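Local atomic coordinates of ThiJ/PfpI family protein (Pseudomonas syringae pv. tomato, PDB entry 3EWN), a protein that is of unknown function but belongs to the DJ-1/PfpI family, whose fold is that of the class I glutamine amidotransferases. Residues 55-60 with 74-79; 28-33 with 62-67. All coordinates share one frame; numbering follows the deposited sequence.

Interaction 1 of 2, residues 55-60 with 74-79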
loop_
_atom_site.group_PDB
_atom_site.type_symbol
_atom_site.label_atom_id
_atom_site.label_comp_id
_atom_site.label_asym_id
_atom_site.label_seq_id
_atom_site.Cartn_x
_atom_site.Cartn_y
_atom_site.Cartn_z
ATOM N N TYR A 55 6.741 -12.757 8.415
ATOM C CA TYR A 55 7.546 -13.521 7.471
ATOM C C TYR A 55 7.005 -13.316 6.058
ATOM O O TYR A 55 5.815 -13.517 5.814
ATOM C CB TYR A 55 7.491 -15.008 7.823
ATOM C CG TYR A 55 7.902 -15.313 9.245
ATOM C CD1 TYR A 55 9.243 -15.474 9.584
ATOM C CD2 TYR A 55 6.950 -15.404 10.258
ATOM C CE1 TYR A 55 9.630 -15.721 10.904
ATOM C CE2 TYR A 55 7.326 -15.649 11.583
ATOM C CZ TYR A 55 8.667 -15.805 11.896
ATOM O OH TYR A 55 9.046 -16.041 13.199
ATOM N N ILE A 56 7.872 -12.892 5.142
ATOM C CA ILE A 56 7.487 -12.694 3.746
ATOM C C ILE A 56 7.907 -14.006 3.088
ATOM O O ILE A 56 9.076 -14.207 2.770
ATOM C CB ILE A 56 8.242 -11.499 3.134
ATOM C CG1 ILE A 56 8.027 -10.257 4.007
ATOM C CG2 ILE A 56 7.749 -11.226 1.719
ATOM C CD1 ILE A 56 6.555 -9.875 4.209
ATOM N N VAL A 57 6.934 -14.897 2.903
ATOM C CA VAL A 57 7.182 -16.234 2.374
ATOM C C VAL A 57 6.975 -16.447 0.885
ATOM O O VAL A 57 5.965 -16.031 0.321
ATOM C CB VAL A 57 6.300 -17.258 3.114
ATOM C CG1 VAL A 57 6.730 -18.670 2.766
ATOM C CG2 VAL A 57 6.377 -17.020 4.609
ATOM N N ALA A 58 7.928 -17.135 0.265
ATOM C CA ALA A 58 7.860 -17.440 -1.161
ATOM C C ALA A 58 8.472 -18.808 -1.434
ATOM O O ALA A 58 9.086 -19.409 -0.552
ATOM C CB ALA A 58 8.593 -16.372 -1.960
ATOM N N LYS A 59 8.305 -19.295 -2.660
ATOM C CA LYS A 59 8.843 -20.597 -3.055
ATOM C C LYS A 59 10.360 -20.619 -2.857
ATOM O O LYS A 59 10.944 -21.656 -2.537
ATOM C CB LYS A 59 8.484 -20.881 -4.518
ATOM C CG LYS A 59 8.605 -22.339 -4.941
ATOM C CD LYS A 59 7.943 -22.566 -6.296
ATOM C CE LYS A 59 7.969 -24.037 -6.684
ATOM N NZ LYS A 59 7.248 -24.299 -7.960
ATOM N N SER A 60 10.994 -19.468 -3.056
ATOM C CA SER A 60 12.435 -19.337 -2.872
ATOM C C SER A 60 12.715 -17.924 -2.377
ATOM O O SER A 60 11.797 -17.108 -2.276
ATOM C CB SER A 60 13.175 -19.590 -4.185
ATOM O OG SER A 60 12.934 -20.902 -4.662
ATOM N N PRO A 74 11.818 -11.882 -0.478
ATOM C CA PRO A 74 11.230 -12.767 0.535
ATOM C C PRO A 74 12.196 -12.932 1.704
ATOM O O PRO A 74 13.402 -12.745 1.541
ATOM C CB PRO A 74 11.040 -14.086 -0.217
ATOM C CG PRO A 74 10.942 -13.668 -1.657
ATOM C CD PRO A 74 11.975 -12.579 -1.765
ATOM N N THR A 75 11.675 -13.287 2.875
ATOM C CA THR A 75 12.524 -13.491 4.046
ATOM C C THR A 75 12.412 -14.923 4.551
ATOM O O THR A 75 13.074 -15.309 5.516
ATOM C CB THR A 75 12.166 -12.531 5.197
ATOM O OG1 THR A 75 10.791 -12.699 5.559
ATOM C CG2 THR A 75 12.423 -11.088 4.785
ATOM N N ALA A 76 11.575 -15.710 3.884
ATOM C CA ALA A 76 11.378 -17.105 4.248
ATOM C C ALA A 76 10.867 -17.891 3.052
ATOM O O ALA A 76 10.287 -17.322 2.127
ATOM C CB ALA A 76 10.383 -17.210 5.404
ATOM N N THR A 77 11.100 -19.198 3.071
ATOM C CA THR A 77 10.638 -20.088 2.014
ATOM C C THR A 77 9.615 -21.007 2.661
ATOM O O THR A 77 9.430 -20.964 3.877
ATOM C CB THR A 77 11.782 -20.949 1.451
ATOM O OG1 THR A 77 12.296 -21.799 2.485
ATOM C CG2 THR A 77 12.905 -20.063 0.927
ATOM N N PHE A 78 8.950 -21.832 1.862
ATOM C CA PHE A 78 7.956 -22.748 2.402
ATOM C C PHE A 78 8.604 -23.672 3.428
ATOM O O PHE A 78 7.924 -24.239 4.284
ATOM C CB PHE A 78 7.327 -23.586 1.285
ATOM C CG PHE A 78 6.687 -22.770 0.199
ATOM C CD1 PHE A 78 6.110 -21.537 0.484
ATOM C CD2 PHE A 78 6.641 -23.247 -1.108
ATOM C CE1 PHE A 78 5.493 -20.789 -0.517
ATOM C CE2 PHE A 78 6.025 -22.507 -2.117
ATOM C CZ PHE A 78 5.452 -21.276 -1.821
ATOM N N GLY A 79 9.923 -23.812 3.335
ATOM C CA GLY A 79 10.648 -24.666 4.259
ATOM C C GLY A 79 11.081 -23.988 5.547
ATOM O O GLY A 79 11.110 -24.625 6.598
#

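Interaction 2 of 2, residues 28-33 with 62-67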
loop_
_atom_site.group_PDB
_atom_site.type_symbol
_atom_site.label_atom_id
_atom_site.label_comp_id
_atom_site.label_asym_id
_atom_site.label_seq_id
_atom_site.Cartn_x
_atom_site.Cartn_y
_atom_site.Cartn_z
HETATM N N MSE A 28 3.147 -13.998 5.380
HETATM C CA MSE A 28 2.515 -13.380 4.223
HETATM C C MSE A 28 3.141 -13.920 2.943
HETATM O O MSE A 28 4.318 -13.702 2.671
HETATM C CB MSE A 28 2.679 -11.860 4.303
HETATM C CG MSE A 28 2.182 -11.271 5.632
HETATM SE SE MSE A 28 2.309 -9.355 5.785
HETATM C CE MSE A 28 0.677 -8.867 4.923
ATOM N N LEU A 29 2.341 -14.641 2.166
ATOM C CA LEU A 29 2.804 -15.222 0.918
ATOM C C LEU A 29 3.025 -14.157 -0.150
ATOM O O LEU A 29 2.246 -13.214 -0.260
ATOM C CB LEU A 29 1.775 -16.234 0.401
ATOM C CG LEU A 29 2.045 -16.873 -0.963
ATOM C CD1 LEU A 29 3.167 -17.895 -0.845
ATOM C CD2 LEU A 29 0.769 -17.546 -1.468
ATOM N N VAL A 30 4.103 -14.301 -0.914
ATOM C CA VAL A 30 4.382 -13.390 -2.020
ATOM C C VAL A 30 4.753 -14.278 -3.197
ATOM O O VAL A 30 5.258 -15.379 -3.008
ATOM C CB VAL A 30 5.543 -12.390 -1.733
ATOM C CG1 VAL A 30 5.151 -11.461 -0.599
ATOM C CG2 VAL A 30 6.839 -13.133 -1.425
ATOM N N TYR A 31 4.487 -13.805 -4.408
ATOM C CA TYR A 31 4.780 -14.577 -5.606
ATOM C C TYR A 31 4.865 -13.651 -6.803
ATOM O O TYR A 31 4.375 -12.523 -6.761
ATOM C CB TYR A 31 3.690 -15.637 -5.824
ATOM C CG TYR A 31 2.273 -15.103 -5.766
ATOM C CD1 TYR A 31 1.695 -14.472 -6.868
ATOM C CD2 TYR A 31 1.514 -15.217 -4.604
ATOM C CE1 TYR A 31 0.391 -13.967 -6.812
ATOM C CE2 TYR A 31 0.211 -14.712 -4.536
ATOM C CZ TYR A 31 -0.340 -14.092 -5.643
ATOM O OH TYR A 31 -1.620 -13.600 -5.584
ATOM N N PRO A 32 5.505 -14.108 -7.888
ATOM C CA PRO A 32 5.627 -13.268 -9.079
ATOM C C PRO A 32 4.259 -12.846 -9.604
ATOM O O PRO A 32 3.336 -13.654 -9.661
ATOM C CB PRO A 32 6.363 -14.173 -10.067
ATOM C CG PRO A 32 7.188 -15.060 -9.170
ATOM C CD PRO A 32 6.208 -15.390 -8.069
ATOM N N GLY A 33 4.122 -11.575 -9.964
ATOM C CA GLY A 33 2.858 -11.115 -10.507
ATOM C C GLY A 33 1.790 -10.703 -9.514
ATOM O O GLY A 33 0.682 -10.352 -9.913
ATOM N N ASP A 62 14.531 -15.716 -3.934
ATOM C CA ASP A 62 14.781 -14.787 -5.030
ATOM C C ASP A 62 13.700 -13.707 -4.998
ATOM O O ASP A 62 12.550 -13.974 -4.647
ATOM C CB ASP A 62 14.738 -15.503 -6.384
ATOM C CG ASP A 62 15.763 -16.615 -6.494
ATOM O OD1 ASP A 62 16.956 -16.355 -6.246
ATOM O OD2 ASP A 62 15.373 -17.750 -6.836
ATOM N N PRO A 63 14.061 -12.466 -5.347
ATOM C CA PRO A 63 13.089 -11.369 -5.351
ATOM C C PRO A 63 11.937 -11.678 -6.304
ATOM O O PRO A 63 12.146 -12.281 -7.353
ATOM C CB PRO A 63 13.921 -10.182 -5.827
ATOM C CG PRO A 63 15.287 -10.499 -5.297
ATOM C CD PRO A 63 15.422 -11.967 -5.609
ATOM N N VAL A 64 10.723 -11.282 -5.929
ATOM C CA VAL A 64 9.555 -11.507 -6.772
ATOM C C VAL A 64 9.087 -10.150 -7.285
ATOM O O VAL A 64 9.026 -9.183 -6.527
ATOM C CB VAL A 64 8.403 -12.179 -5.988
ATOM C CG1 VAL A 64 8.821 -13.580 -5.564
ATOM C CG2 VAL A 64 8.032 -11.341 -4.773
ATOM N N THR A 65 8.780 -10.076 -8.575
ATOM C CA THR A 65 8.342 -8.823 -9.173
ATOM C C THR A 65 6.823 -8.763 -9.291
ATOM O O THR A 65 6.199 -9.677 -9.832
ATOM C CB THR A 65 8.965 -8.630 -10.567
ATOM O OG1 THR A 65 10.396 -8.690 -10.459
ATOM C CG2 THR A 65 8.555 -7.281 -11.145
ATOM N N SER A 66 6.240 -7.679 -8.786
ATOM C CA SER A 66 4.789 -7.500 -8.812
ATOM C C SER A 66 4.248 -7.274 -10.217
ATOM O O SER A 66 5.012 -7.113 -11.169
ATOM C CB SER A 66 4.383 -6.330 -7.912
ATOM O OG SER A 66 4.670 -5.079 -8.516
ATOM N N ASP A 67 2.923 -7.254 -10.339
ATOM C CA ASP A 67 2.292 -7.064 -11.638
ATOM C C ASP A 67 2.534 -5.673 -12.212
ATOM O O ASP A 67 2.209 -5.409 -13.374
ATOM C CB ASP A 67 0.785 -7.380 -11.567
ATOM C CG ASP A 67 0.016 -6.475 -10.611
ATOM O OD1 ASP A 67 0.594 -5.518 -10.053
ATOM O OD2 ASP A 67 -1.197 -6.732 -10.426
#

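Interaction 1 of 2, residues 55-60 with 74-79
The F78 ring packs on residues 57-59. K59 CA sits over one of its faces in a CH-pi contact, 3.8 Å from the ring centroid, while at the ring's edge V57 CG1 lies 3.7 Å from F78 CD1. That methyl gets there because CG1 is turned anti to V57's own backbone N (chi1 -169°); CG2 faces the methyl of A76. F109 of helix 104-114 stacks with F78, tying the strand end to that helix. A58 CB rests 3.6 Å from P74 CG.

Outward, the short strand 76-77 runs parallel to 53-58. I56 O takes two N-H groups, T75 N at 2.8 Å in the carbonyl plane and A76 N at 3.1 Å from above it. A58 N bonds A76 O at 3.0 Å, whereas F78 N reaches A58 O only weakly. At the start of the pairing the exposed T75 supplies a side-chain acceptor: with chi1 58°, OG1 receives I56 N at 3.0 Å, nearly straight at 164°. The extended K59 chain carries NZ to a salt bridge with D103.

This short edge strand is thus held by a doubly used carbonyl, one further backbone bond and a threonine hydroxyl, with an aromatic ring packed at its far end.

Interaction 2 of 2, residues 28-33 with 62-67
The loop that leaves strand 25-29 at its C-terminal end and leads into helix 36-46 is met here by the short strand 64-65, which lies outside the main sheet of this DJ-1/PfpI-type fold. V64 is the residue that fills the contact. Its CB stands 3.9 Å from Y31 C, against the Y31-P32 peptide, and its two methyls divide the loop between them. CG2, set between V64's backbone N and its carbonyl carbon, comes 4.0 Å from V30 CG2, while CG1 reaches P32 CD at the same distance. Both V30 and P32 cross V64 at about a right angle, so the valine touches each by a branch rather than lying alongside.

One polar bond fastens the far end. G33 N gives its hydrogen to T65 O at 2.8 Å and 174°, almost perfectly straight. Just beyond, D67 CB lies 3.4 Å from G33 O; the carboxylate turns to T35 instead, bonding its OG1 through OD2. G33 turns the chain with a positive phi (phi 85°, psi 2°), a left-handed backbone conformation. Y31 N is buried by this contact and has no hydrogen-bonding partner in the model.

Y31, its CB directed away from 62-67, packs its side chain on I129 of helix 126-132, and its hydroxyl bonds P91 O and T97 OG1. V30 also packs on L39 of helix 36-46 and on I56 and A58 of strand 53-58, while V64 pairs through its backbone with I72 of strand 71-73, the partner of 64-65 in a two-stranded antiparallel sheet.

Strand 53-58 belongs to interaction 1 and borders interaction 2: along one edge it pairs with 76-77, the outermost strand of the main sheet at that end; along the other with strand 25-29 and the residue that follows, Y55 O lying 2.7 Å from M28 N and V57 O 2.8 Å from V30 N. Both contacts are partly buried. Interaction 1, the larger at 543 Å² against 270 Å², is built from strand hydrogen bonds and an aromatic ring; interaction 2 relies on valine packing and a single backbone bond between a loop and a strand outside the main sheet. I56 CG2 against V30 CG1, at 3.5 Å, joins their apolar parts.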